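Long-range contacts in packaging enzyme P4 (Pseudomonas phage phi6, PDB 4BLO), which hydrolyses nucleoside triphosphates as a hexameric RecA-like packaging ATPase, probably to drive viral RNA into the capsid of a double-stranded RNA phage: residues I3-A8 / L180-A185; L19-P24 / V40-I45; S23-Q28 / T221-S226; W112-I117 / T265-N270. One frame throughout, in Å; residues are numbered along the deposited sequence.

Interaction 1 of 4, residues I3-A8 / L180-A185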
loop_
_atom_site.group_PDB
_atom_site.type_symbol
_atom_site.label_atom_id
_atom_site.label_comp_id
_atom_site.label_asym_id
_atom_site.label_seq_id
_atom_site.Cartn_x
_atom_site.Cartn_y
_atom_site.Cartn_z
ATOM N N ILE L 3 15.199 29.156 34.169
ATOM C CA ILE L 3 15.689 27.786 34.386
ATOM C C ILE L 3 16.913 27.893 35.312
ATOM O O ILE L 3 17.994 28.302 34.873
ATOM C CB ILE L 3 15.986 27.045 33.047
ATOM C CG1 ILE L 3 14.715 26.963 32.169
ATOM C CG2 ILE L 3 16.575 25.651 33.304
ATOM C CD1 ILE L 3 14.933 26.536 30.706
ATOM N N VAL L 4 16.723 27.569 36.609
ATOM C CA VAL L 4 17.764 27.708 37.628
ATOM C C VAL L 4 18.513 26.379 37.860
ATOM O O VAL L 4 17.908 25.312 37.996
ATOM C CB VAL L 4 17.217 28.345 38.945
ATOM C CG1 VAL L 4 16.084 27.535 39.575
ATOM C CG2 VAL L 4 18.329 28.628 39.951
ATOM N N VAL L 5 19.852 26.478 37.876
ATOM C CA VAL L 5 20.792 25.381 38.080
ATOM C C VAL L 5 21.271 25.425 39.536
ATOM O O VAL L 5 22.004 26.338 39.931
ATOM C CB VAL L 5 21.966 25.441 37.060
ATOM C CG1 VAL L 5 22.924 24.272 37.250
ATOM C CG2 VAL L 5 21.444 25.466 35.629
ATOM N N THR L 6 20.806 24.450 40.331
ATOM C CA THR L 6 21.089 24.222 41.755
ATOM C C THR L 6 22.396 23.424 41.878
ATOM O O THR L 6 22.890 22.904 40.871
ATOM C CB THR L 6 19.880 23.446 42.372
ATOM O OG1 THR L 6 18.658 24.083 41.997
ATOM C CG2 THR L 6 19.938 23.329 43.899
ATOM N N GLN L 7 22.944 23.309 43.115
ATOM C CA GLN L 7 24.136 22.514 43.406
ATOM C C GLN L 7 23.833 21.039 43.146
ATOM O O GLN L 7 24.718 20.297 42.707
ATOM C CB GLN L 7 24.606 22.737 44.850
ATOM C CG GLN L 7 26.027 22.228 45.135
ATOM C CD GLN L 7 27.091 22.872 44.268
ATOM O OE1 GLN L 7 27.257 24.099 44.237
ATOM N NE2 GLN L 7 27.853 22.051 43.563
ATOM N N ALA L 8 22.556 20.640 43.369
ATOM C CA ALA L 8 22.042 19.288 43.150
ATOM C C ALA L 8 22.257 18.865 41.699
ATOM O O ALA L 8 22.651 17.727 41.457
ATOM C CB ALA L 8 20.568 19.225 43.511
ATOM N N LEU L 180 20.174 15.290 34.934
ATOM C CA LEU L 180 20.653 16.244 35.939
ATOM C C LEU L 180 19.607 16.501 37.034
ATOM O O LEU L 180 19.949 17.076 38.067
ATOM C CB LEU L 180 21.059 17.584 35.295
ATOM C CG LEU L 180 22.201 17.560 34.280
ATOM C CD1 LEU L 180 22.300 18.891 33.563
ATOM C CD2 LEU L 180 23.538 17.192 34.933
ATOM N N GLY L 181 18.360 16.089 36.806
ATOM C CA GLY L 181 17.287 16.240 37.781
ATOM C C GLY L 181 16.176 17.192 37.402
ATOM O O GLY L 181 15.192 17.292 38.140
ATOM N N PHE L 182 16.303 17.873 36.244
ATOM C CA PHE L 182 15.293 18.807 35.761
ATOM C C PHE L 182 14.023 18.109 35.355
ATOM O O PHE L 182 14.075 16.999 34.832
ATOM C CB PHE L 182 15.811 19.622 34.561
ATOM C CG PHE L 182 16.842 20.658 34.913
ATOM C CD1 PHE L 182 16.464 21.876 35.463
ATOM C CD2 PHE L 182 18.189 20.417 34.698
ATOM C CE1 PHE L 182 17.422 22.836 35.801
ATOM C CE2 PHE L 182 19.144 21.371 35.028
ATOM C CZ PHE L 182 18.756 22.578 35.580
ATOM N N ASN L 183 12.888 18.778 35.564
ATOM C CA ASN L 183 11.573 18.302 35.162
ATOM C C ASN L 183 11.320 18.801 33.757
ATOM O O ASN L 183 10.921 19.959 33.553
ATOM C CB ASN L 183 10.505 18.770 36.139
ATOM C CG ASN L 183 10.598 18.140 37.504
ATOM O OD1 ASN L 183 10.218 18.744 38.506
ATOM N ND2 ASN L 183 11.065 16.904 37.578
ATOM N N VAL L 184 11.627 17.933 32.778
ATOM C CA VAL L 184 11.542 18.216 31.347
ATOM C C VAL L 184 10.184 17.787 30.803
ATOM O O VAL L 184 9.683 16.714 31.152
ATOM C CB VAL L 184 12.712 17.545 30.574
ATOM C CG1 VAL L 184 12.674 17.889 29.095
ATOM C CG2 VAL L 184 14.062 17.944 31.156
ATOM N N ALA L 185 9.599 18.636 29.930
ATOM C CA ALA L 185 8.332 18.376 29.254
ATOM C C ALA L 185 8.441 18.671 27.777
ATOM O O ALA L 185 9.162 19.592 27.393
ATOM C CB ALA L 185 7.234 19.210 29.867
#
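Phe182 meets Ile3, Val4 and Val5 with the outer end of its ring. The CG2 methyl of Ile3 lies 3.9 Å from Phe182 CE1, the two side chains crossing at about a right angle, and the CG2 methyl of Val5 lies 3.9 Å from Phe182 CZ at the ring edge. Between them the backbone oxygen Val4 O also approaches that edge, 3.3 Å from Phe182 CE1, while the Val4 side chain points away from the 180-185 segment. Ile3 reaches the ring because its CG2 stands anti to the backbone N, with CG1 (chi1 -59°) left beside it. One shell out, Gly181 closes helix 167-179 in a Schellman motif, and the chain then leads through Phe182 into strand 184-187. His9, in the first turn of helix 7-22, stacks on the Phe182 ring and hydrogen-bonds through ND1 to Leu180 O, tying the end of one helix to the start of the other. Leu177 packs on Phe182 from helix 167-179, and Met49 and Ala52 of helix 38-54 back Val5. With no hydrogen bond between the two segments, they are joined by aliphatic-aromatic packing, and His9 supplies the polar tie.

Interaction 2 of 4, residues L19-P24 / V40-I45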
loop_
_atom_site.group_PDB
_atom_site.type_symbol
_atom_site.label_atom_id
_atom_site.label_comp_id
_atom_site.label_asym_id
_atom_site.label_seq_id
_atom_site.Cartn_x
_atom_site.Cartn_y
_atom_site.Cartn_z
ATOM N N LEU L 19 26.284 7.177 33.647
ATOM C CA LEU L 19 25.067 6.510 33.182
ATOM C C LEU L 19 25.068 6.363 31.665
ATOM O O LEU L 19 24.713 5.298 31.152
ATOM C CB LEU L 19 23.807 7.272 33.622
ATOM C CG LEU L 19 23.396 7.192 35.096
ATOM C CD1 LEU L 19 22.509 8.360 35.465
ATOM C CD2 LEU L 19 22.685 5.871 35.419
ATOM N N LEU L 20 25.500 7.422 30.960
ATOM C CA LEU L 20 25.563 7.470 29.504
ATOM C C LEU L 20 26.638 6.522 28.938
ATOM O O LEU L 20 26.364 5.810 27.964
ATOM C CB LEU L 20 25.800 8.916 29.024
ATOM C CG LEU L 20 24.620 9.886 29.163
ATOM C CD1 LEU L 20 25.089 11.310 29.172
ATOM C CD2 LEU L 20 23.592 9.690 28.061
ATOM N N ASP L 21 27.832 6.487 29.563
ATOM C CA ASP L 21 28.955 5.646 29.136
ATOM C C ASP L 21 28.757 4.173 29.486
ATOM O O ASP L 21 29.226 3.305 28.747
ATOM C CB ASP L 21 30.266 6.145 29.774
ATOM C CG ASP L 21 30.739 7.507 29.294
ATOM O OD1 ASP L 21 29.997 8.165 28.531
ATOM O OD2 ASP L 21 31.847 7.920 29.697
ATOM N N ALA L 22 28.094 3.901 30.623
ATOM C CA ALA L 22 27.852 2.562 31.155
ATOM C C ALA L 22 27.051 1.675 30.207
ATOM O O ALA L 22 27.389 0.503 30.044
ATOM C CB ALA L 22 27.130 2.654 32.491
ATOM N N SER L 23 25.993 2.224 29.596
ATOM C CA SER L 23 25.125 1.449 28.722
ATOM C C SER L 23 25.055 2.008 27.282
ATOM O O SER L 23 24.589 3.146 27.075
ATOM C CB SER L 23 23.718 1.362 29.314
ATOM O OG SER L 23 23.128 2.645 29.468
ATOM N N PRO L 24 25.483 1.191 26.276
ATOM C CA PRO L 24 25.319 1.612 24.875
ATOM C C PRO L 24 23.861 1.401 24.441
ATOM O O PRO L 24 23.312 0.310 24.640
ATOM C CB PRO L 24 26.301 0.715 24.108
ATOM C CG PRO L 24 26.554 -0.453 24.989
ATOM C CD PRO L 24 26.019 -0.183 26.370
ATOM N N VAL L 40 27.491 13.372 22.381
ATOM C CA VAL L 40 26.741 14.588 22.047
ATOM C C VAL L 40 25.958 15.088 23.287
ATOM O O VAL L 40 26.017 16.286 23.580
ATOM C CB VAL L 40 25.814 14.343 20.814
ATOM C CG1 VAL L 40 25.064 15.605 20.405
ATOM C CG2 VAL L 40 26.610 13.805 19.631
ATOM N N ILE L 41 25.279 14.168 24.028
ATOM C CA ILE L 41 24.491 14.486 25.234
ATOM C C ILE L 41 25.438 15.029 26.319
ATOM O O ILE L 41 25.130 16.059 26.937
ATOM C CB ILE L 41 23.637 13.282 25.733
ATOM C CG1 ILE L 41 22.722 12.729 24.609
ATOM C CG2 ILE L 41 22.797 13.672 26.945
ATOM C CD1 ILE L 41 22.532 11.259 24.633
ATOM N N LYS L 42 26.605 14.367 26.506
ATOM C CA LYS L 42 27.631 14.790 27.474
ATOM C C LYS L 42 28.133 16.205 27.144
ATOM O O LYS L 42 28.211 17.053 28.033
ATOM C CB LYS L 42 28.815 13.806 27.505
ATOM C CG LYS L 42 28.499 12.419 28.061
ATOM C CD LYS L 42 29.760 11.631 28.447
ATOM C CE LYS L 42 30.577 11.156 27.264
ATOM N NZ LYS L 42 31.777 10.400 27.700
ATOM N N THR L 43 28.422 16.452 25.849
ATOM C CA THR L 43 28.897 17.730 25.314
ATOM C C THR L 43 27.860 18.826 25.585
ATOM O O THR L 43 28.236 19.939 25.965
ATOM C CB THR L 43 29.219 17.592 23.813
ATOM O OG1 THR L 43 30.016 16.419 23.604
ATOM C CG2 THR L 43 29.954 18.808 23.264
ATOM N N TYR L 44 26.560 18.494 25.421
ATOM C CA TYR L 44 25.445 19.408 25.681
ATOM C C TYR L 44 25.411 19.785 27.165
ATOM O O TYR L 44 25.330 20.971 27.464
ATOM C CB TYR L 44 24.108 18.789 25.241
ATOM C CG TYR L 44 22.899 19.655 25.530
ATOM C CD1 TYR L 44 22.600 20.758 24.733
ATOM C CD2 TYR L 44 22.021 19.339 26.564
ATOM C CE1 TYR L 44 21.488 21.560 24.994
ATOM C CE2 TYR L 44 20.899 20.129 26.830
ATOM C CZ TYR L 44 20.638 21.241 26.044
ATOM O OH TYR L 44 19.529 22.021 26.293
ATOM N N ILE L 45 25.512 18.785 28.082
ATOM C CA ILE L 45 25.504 18.996 29.539
ATOM C C ILE L 45 26.629 19.982 29.921
ATOM O O ILE L 45 26.352 20.975 30.600
ATOM C CB ILE L 45 25.595 17.653 30.329
ATOM C CG1 ILE L 45 24.312 16.812 30.136
ATOM C CG2 ILE L 45 25.869 17.895 31.829
ATOM C CD1 ILE L 45 24.462 15.317 30.400
#
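Leu20 and Ile41 form the buried half of this helix-to-helix contact, while Asp21 and Lys42 close its outer half. Leu20 is directed toward helix 38-54 and divides its two methyls. Leu20 CD2 touches Ile41 CD1 at 3.9 Å, and Leu20 CD1 lies 4.0 Å from Ile41 CG2 and 4.2 Å from Ile45 CD1. Leu20 CD1 also rests 3.8 Å from Lys42 CG, so the aliphatic stem of the lysine extends the apolar patch as it runs past Leu20 in the opposite direction. Toward solvent the packing gives way to charge. The Lys42 chain bends at its third torsion (chi3 -71°) and brings NZ across the exposed carboxylate of Asp21. In this salt bridge Lys42 NZ donates to Asp21 OD1 at 3.0 Å, and the oxygen accepts with its syn lone pair; a weak bond runs from Lys42 NZ to Asp21 OD2 at 3.2 Å. Both carboxylate oxygens thus hold the ammonium group, beside the apolar patch round Leu20. Helix 7-22 ends just beyond this point, and Leu20 O accepts a bond from Thr38 OG1 at the start of helix 38-54. Helix 167-179 joins the core with Ile175 against Leu20, and Ile75 packs on Ile41.

Interaction 3 of 4, residues S23-Q28 / T221-S226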
loop_
_atom_site.group_PDB
_atom_site.type_symbol
_atom_site.label_atom_id
_atom_site.label_comp_id
_atom_site.label_asym_id
_atom_site.label_seq_id
_atom_site.Cartn_x
_atom_site.Cartn_y
_atom_site.Cartn_z
ATOM N N SER L 23 25.993 2.224 29.596
ATOM C CA SER L 23 25.125 1.449 28.722
ATOM C C SER L 23 25.055 2.008 27.282
ATOM O O SER L 23 24.589 3.146 27.075
ATOM C CB SER L 23 23.718 1.362 29.314
ATOM O OG SER L 23 23.128 2.645 29.468
ATOM N N PRO L 24 25.483 1.191 26.276
ATOM C CA PRO L 24 25.319 1.612 24.875
ATOM C C PRO L 24 23.861 1.401 24.441
ATOM O O PRO L 24 23.312 0.310 24.640
ATOM C CB PRO L 24 26.301 0.715 24.108
ATOM C CG PRO L 24 26.554 -0.453 24.989
ATOM C CD PRO L 24 26.019 -0.183 26.370
ATOM N N VAL L 25 23.217 2.448 23.897
ATOM C CA VAL L 25 21.810 2.354 23.498
ATOM C C VAL L 25 21.620 2.625 22.019
ATOM O O VAL L 25 22.456 3.259 21.363
ATOM C CB VAL L 25 20.852 3.253 24.329
ATOM C CG1 VAL L 25 20.729 2.758 25.760
ATOM C CG2 VAL L 25 21.256 4.731 24.286
ATOM N N SER L 26 20.476 2.156 21.517
ATOM C CA SER L 26 20.013 2.330 20.150
ATOM C C SER L 26 18.513 2.611 20.146
ATOM O O SER L 26 17.881 2.658 21.202
ATOM C CB SER L 26 20.326 1.094 19.312
ATOM O OG SER L 26 21.726 0.905 19.169
ATOM N N LEU L 27 17.952 2.826 18.959
ATOM C CA LEU L 27 16.527 3.054 18.764
ATOM C C LEU L 27 16.132 2.508 17.417
ATOM O O LEU L 27 16.961 2.425 16.514
ATOM C CB LEU L 27 16.145 4.530 18.910
ATOM C CG LEU L 27 14.688 4.782 19.290
ATOM C CD1 LEU L 27 14.469 4.622 20.778
ATOM C CD2 LEU L 27 14.243 6.140 18.843
ATOM N N GLN L 28 14.928 1.981 17.277
ATOM C CA GLN L 28 14.409 1.422 16.046
ATOM C C GLN L 28 12.935 1.766 15.914
ATOM O O GLN L 28 12.212 1.789 16.922
ATOM C CB GLN L 28 14.621 -0.090 16.004
ATOM C CG GLN L 28 14.473 -0.698 14.607
ATOM C CD GLN L 28 14.166 -2.174 14.632
ATOM O OE1 GLN L 28 13.800 -2.753 15.654
ATOM N NE2 GLN L 28 14.307 -2.816 13.502
ATOM N N THR L 221 14.305 5.840 31.925
ATOM C CA THR L 221 14.441 5.048 33.158
ATOM C C THR L 221 15.921 4.740 33.415
ATOM O O THR L 221 16.379 4.837 34.550
ATOM C CB THR L 221 13.604 3.760 33.084
ATOM O OG1 THR L 221 12.264 4.088 32.698
ATOM C CG2 THR L 221 13.601 2.981 34.398
ATOM N N GLN L 222 16.665 4.413 32.349
ATOM C CA GLN L 222 18.087 4.104 32.394
ATOM C C GLN L 222 18.946 5.339 32.749
ATOM O O GLN L 222 19.998 5.173 33.377
ATOM C CB GLN L 222 18.525 3.551 31.041
ATOM C CG GLN L 222 19.568 2.466 31.172
ATOM C CD GLN L 222 19.584 1.586 29.951
ATOM O OE1 GLN L 222 19.976 2.025 28.861
ATOM N NE2 GLN L 222 19.176 0.322 30.112
ATOM N N TYR L 223 18.503 6.559 32.345
ATOM C CA TYR L 223 19.247 7.804 32.575
ATOM C C TYR L 223 18.620 8.689 33.687
ATOM O O TYR L 223 18.952 9.870 33.795
ATOM C CB TYR L 223 19.406 8.580 31.254
ATOM C CG TYR L 223 20.157 7.792 30.201
ATOM C CD1 TYR L 223 21.402 7.243 30.470
ATOM C CD2 TYR L 223 19.628 7.608 28.930
ATOM C CE1 TYR L 223 22.086 6.498 29.513
ATOM C CE2 TYR L 223 20.312 6.877 27.957
ATOM C CZ TYR L 223 21.547 6.337 28.248
ATOM O OH TYR L 223 22.231 5.626 27.283
ATOM N N ASP L 224 17.767 8.086 34.544
ATOM C CA ASP L 224 17.094 8.676 35.711
ATOM C C ASP L 224 16.317 9.967 35.393
ATOM O O ASP L 224 16.259 10.878 36.233
ATOM C CB ASP L 224 18.094 8.933 36.854
ATOM C CG ASP L 224 18.931 7.750 37.298
ATOM O OD1 ASP L 224 18.431 6.596 37.215
ATOM O OD2 ASP L 224 20.056 7.979 37.796
ATOM N N CYS L 225 15.704 10.028 34.189
ATOM C CA CYS L 225 14.913 11.173 33.714
ATOM C C CYS L 225 13.437 10.985 34.044
ATOM O O CYS L 225 12.918 9.864 33.982
ATOM C CB CYS L 225 15.088 11.380 32.211
ATOM S SG CYS L 225 16.799 11.578 31.659
ATOM N N SER L 226 12.756 12.097 34.315
ATOM C CA SER L 226 11.313 12.174 34.506
ATOM C C SER L 226 10.786 13.189 33.475
ATOM O O SER L 226 10.881 14.404 33.684
ATOM C CB SER L 226 10.961 12.558 35.936
ATOM O OG SER L 226 9.561 12.442 36.132
#
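Ser23 OG sits between its backbone N and carbonyl carbon (chi1 61°), which turns the hydroxyl toward the side chain of Gln222. The glutamine answers with a chain extended beyond CG, carrying its amide oxygen to the serine. The resulting bond, Ser23 OG to Gln222 OE1 at 3.3 Å, is weak, with the serine as donor. Tyr223, whose CG lies anti to its carbonyl carbon (chi1 -60°), extends its ring toward the 23-28 segment, and Tyr223 OH donates a second weak bond to Ser23 O at 3.4 Å. Val25 fills the angle between the two polar groups. Val25 CG1 comes 3.3 Å from Gln222 OE1, and Val25 CG2, at the ring edge, lies 3.3 Å from Tyr223 OH. Two feeble polar links and a branched apolar side chain therefore share one small buried patch. Leu19 and Leu20 of helix 7-22 pack on Tyr223. Asp224, in the turn that follows, forms salt bridges to Arg12 of that helix and to Arg105. The segment leading into strand 26-27, which pairs with strand 34-35, thus lies against the C-terminal end of helix 208-222, where Leu219 packs on Val25 and the chain turns toward strand 226-231, inside the sheet.

Interaction 4 of 4, residues W112-I117 / T265-N270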
loop_
_atom_site.group_PDB
_atom_site.type_symbol
_atom_site.label_atom_id
_atom_site.label_comp_id
_atom_site.label_asym_id
_atom_site.label_seq_id
_atom_site.Cartn_x
_atom_site.Cartn_y
_atom_site.Cartn_z
ATOM N N TRP L 112 7.829 14.611 40.628
ATOM C CA TRP L 112 7.127 15.127 39.461
ATOM C C TRP L 112 7.171 14.108 38.321
ATOM O O TRP L 112 8.226 13.504 38.127
ATOM C CB TRP L 112 7.790 16.446 39.029
ATOM C CG TRP L 112 7.120 17.186 37.904
ATOM C CD1 TRP L 112 6.192 18.176 38.022
ATOM C CD2 TRP L 112 7.393 17.053 36.495
ATOM N NE1 TRP L 112 5.859 18.665 36.777
ATOM C CE2 TRP L 112 6.574 17.986 35.820
ATOM C CE3 TRP L 112 8.249 16.239 35.740
ATOM C CZ2 TRP L 112 6.594 18.132 34.428
ATOM C CZ3 TRP L 112 8.277 16.393 34.364
ATOM C CH2 TRP L 112 7.461 17.331 33.722
ATOM N N PRO L 113 6.088 13.902 37.524
ATOM C CA PRO L 113 4.756 14.553 37.573
ATOM C C PRO L 113 3.859 14.066 38.718
ATOM O O PRO L 113 2.824 14.684 38.983
ATOM C CB PRO L 113 4.148 14.195 36.216
ATOM C CG PRO L 113 4.782 12.870 35.859
ATOM C CD PRO L 113 6.180 12.923 36.424
ATOM N N SER L 114 4.254 12.974 39.406
ATOM C CA SER L 114 3.516 12.434 40.545
ATOM C C SER L 114 4.477 11.977 41.647
ATOM O O SER L 114 5.625 11.655 41.356
ATOM C CB SER L 114 2.603 11.293 40.122
ATOM O OG SER L 114 1.876 10.799 41.237
ATOM N N GLU L 115 4.012 11.973 42.914
ATOM C CA GLU L 115 4.838 11.620 44.069
ATOM C C GLU L 115 5.303 10.173 44.036
ATOM O O GLU L 115 4.491 9.252 43.897
ATOM C CB GLU L 115 4.105 11.891 45.397
ATOM C CG GLU L 115 4.462 13.221 46.041
ATOM C CD GLU L 115 5.843 13.389 46.652
ATOM O OE1 GLU L 115 6.599 12.394 46.737
ATOM O OE2 GLU L 115 6.159 14.529 47.064
ATOM N N GLY L 116 6.617 10.013 44.173
ATOM C CA GLY L 116 7.302 8.727 44.224
ATOM C C GLY L 116 7.375 7.991 42.914
ATOM O O GLY L 116 7.666 6.798 42.909
ATOM N N ILE L 117 7.147 8.704 41.797
ATOM C CA ILE L 117 7.142 8.144 40.446
ATOM C C ILE L 117 8.549 7.630 40.048
ATOM O O ILE L 117 9.570 8.211 40.436
ATOM C CB ILE L 117 6.555 9.159 39.394
ATOM C CG1 ILE L 117 6.166 8.443 38.061
ATOM C CG2 ILE L 117 7.455 10.396 39.183
ATOM C CD1 ILE L 117 5.356 9.205 37.059
ATOM N N THR L 265 -5.701 9.078 34.987
ATOM C CA THR L 265 -4.262 9.027 35.258
ATOM C C THR L 265 -3.792 7.638 35.652
ATOM O O THR L 265 -4.562 6.814 36.143
ATOM C CB THR L 265 -3.789 10.021 36.309
ATOM O OG1 THR L 265 -4.444 9.812 37.565
ATOM C CG2 THR L 265 -3.809 11.456 35.825
ATOM N N MET L 266 -2.505 7.404 35.435
ATOM C CA MET L 266 -1.791 6.187 35.776
ATOM C C MET L 266 -0.355 6.568 36.044
ATOM O O MET L 266 0.278 7.203 35.190
ATOM C CB MET L 266 -1.894 5.165 34.630
ATOM C CG MET L 266 -1.296 3.807 34.920
ATOM S SD MET L 266 0.497 3.739 35.049
ATOM C CE MET L 266 0.984 4.324 33.435
ATOM N N PHE L 267 0.167 6.154 37.208
ATOM C CA PHE L 267 1.549 6.404 37.604
ATOM C C PHE L 267 2.100 5.206 38.346
ATOM O O PHE L 267 1.467 4.691 39.277
ATOM C CB PHE L 267 1.688 7.691 38.451
ATOM C CG PHE L 267 1.185 8.951 37.778
ATOM C CD1 PHE L 267 1.878 9.517 36.707
ATOM C CD2 PHE L 267 0.023 9.582 38.220
ATOM C CE1 PHE L 267 1.416 10.692 36.092
ATOM C CE2 PHE L 267 -0.434 10.761 37.603
ATOM C CZ PHE L 267 0.266 11.305 36.546
ATOM N N ARG L 268 3.278 4.754 37.896
ATOM C CA ARG L 268 4.045 3.643 38.467
ATOM C C ARG L 268 4.993 4.237 39.492
ATOM O O ARG L 268 6.053 4.755 39.131
ATOM C CB ARG L 268 4.806 2.879 37.369
ATOM C CG ARG L 268 3.903 2.277 36.305
ATOM C CD ARG L 268 4.676 1.597 35.204
ATOM N NE ARG L 268 3.836 1.435 34.016
ATOM C CZ ARG L 268 3.125 0.351 33.720
ATOM N NH1 ARG L 268 3.176 -0.721 34.502
ATOM N NH2 ARG L 268 2.384 0.318 32.623
ATOM N N THR L 269 4.564 4.239 40.770
ATOM C CA THR L 269 5.298 4.840 41.882
ATOM C C THR L 269 6.037 3.814 42.727
ATOM O O THR L 269 5.920 2.615 42.484
ATOM C CB THR L 269 4.324 5.624 42.791
ATOM O OG1 THR L 269 3.466 4.708 43.484
ATOM C CG2 THR L 269 3.517 6.676 42.039
ATOM N N ASN L 270 6.750 4.299 43.766
ATOM C CA ASN L 270 7.433 3.456 44.745
ATOM C C ASN L 270 6.387 2.820 45.698
ATOM O O ASN L 270 6.675 1.802 46.334
ATOM C CB ASN L 270 8.534 4.226 45.522
ATOM C CG ASN L 270 8.173 5.586 46.102
ATOM O OD1 ASN L 270 7.031 5.872 46.485
ATOM N ND2 ASN L 270 9.175 6.444 46.242
#
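Phe267 projects from strand 261-269 onto the 112-117 segment. Phe267 CB is already 4.1 Å from Ser114 CB. At Phe267 CG the approach closes to 3.6 Å from Ser114 CB, which lies over one ring face, offset toward the rim, in a CH-pi contact 3.7 Å from the centroid and 16° off the ring normal. Phe267 CD2 lies 3.7 Å from Ser114 OG. On the other flank Phe267 CD1 meets the Ile117 CD1 methyl at 3.5 Å, and further out Phe267 CE1 is touched by Pro113 CG at 4.0 Å. The proline follows a cis peptide, and the isoleucine reaches the ring with CG1 anti to its backbone N (chi1 -163°) and the chain extended beyond. Further along the strand the backbones come together. Ile117 and Thr269 form a single beta bridge, and Gly116 O, in a type II turn from Ser114 to Ile117, accepts a bond from Asn270 N at 2.8 Å, the donor tilted from the carbonyl plane. The Thr269 hydroxyl turns elsewhere, to Gly272 O. The end of Arg268 leads away from the loop: its guanidinium bonds Met248 O and Thr251 O and makes a long, weak ion pair with Glu153 of a neighbouring subunit, and the side chain lies about 6 Å from a bound ADP. Packing on Phe267 is thus accompanied by one short but bent backbone bond, while the Arg268 guanidinium finds its partners away from the loop.

Interactions 1, 2 and 3 begin near the N-terminus: helix 7-22 carries segments of interactions 1 and 2 at its two ends, and interaction 3 takes up the chain directly after it, sharing Ser23 and Pro24 with interaction 2, its centre about 10 Å off. Interaction 2 lies within the chain span of interaction 1, whereas 1, 3 and 4 alternate along the sequence. Interaction 4 stands about 26 Å from interaction 2 between centres but reaches interaction 1 through Trp112 on Asn183, and interaction 3 through Trp112 O and Ser226 OG. The N-terminal helices thus pack beside the RecA-type sheet, which carries the P-loop after strand 120-126, while Arg273 and Phe275 of strand 272-275 also line an ADP pocket.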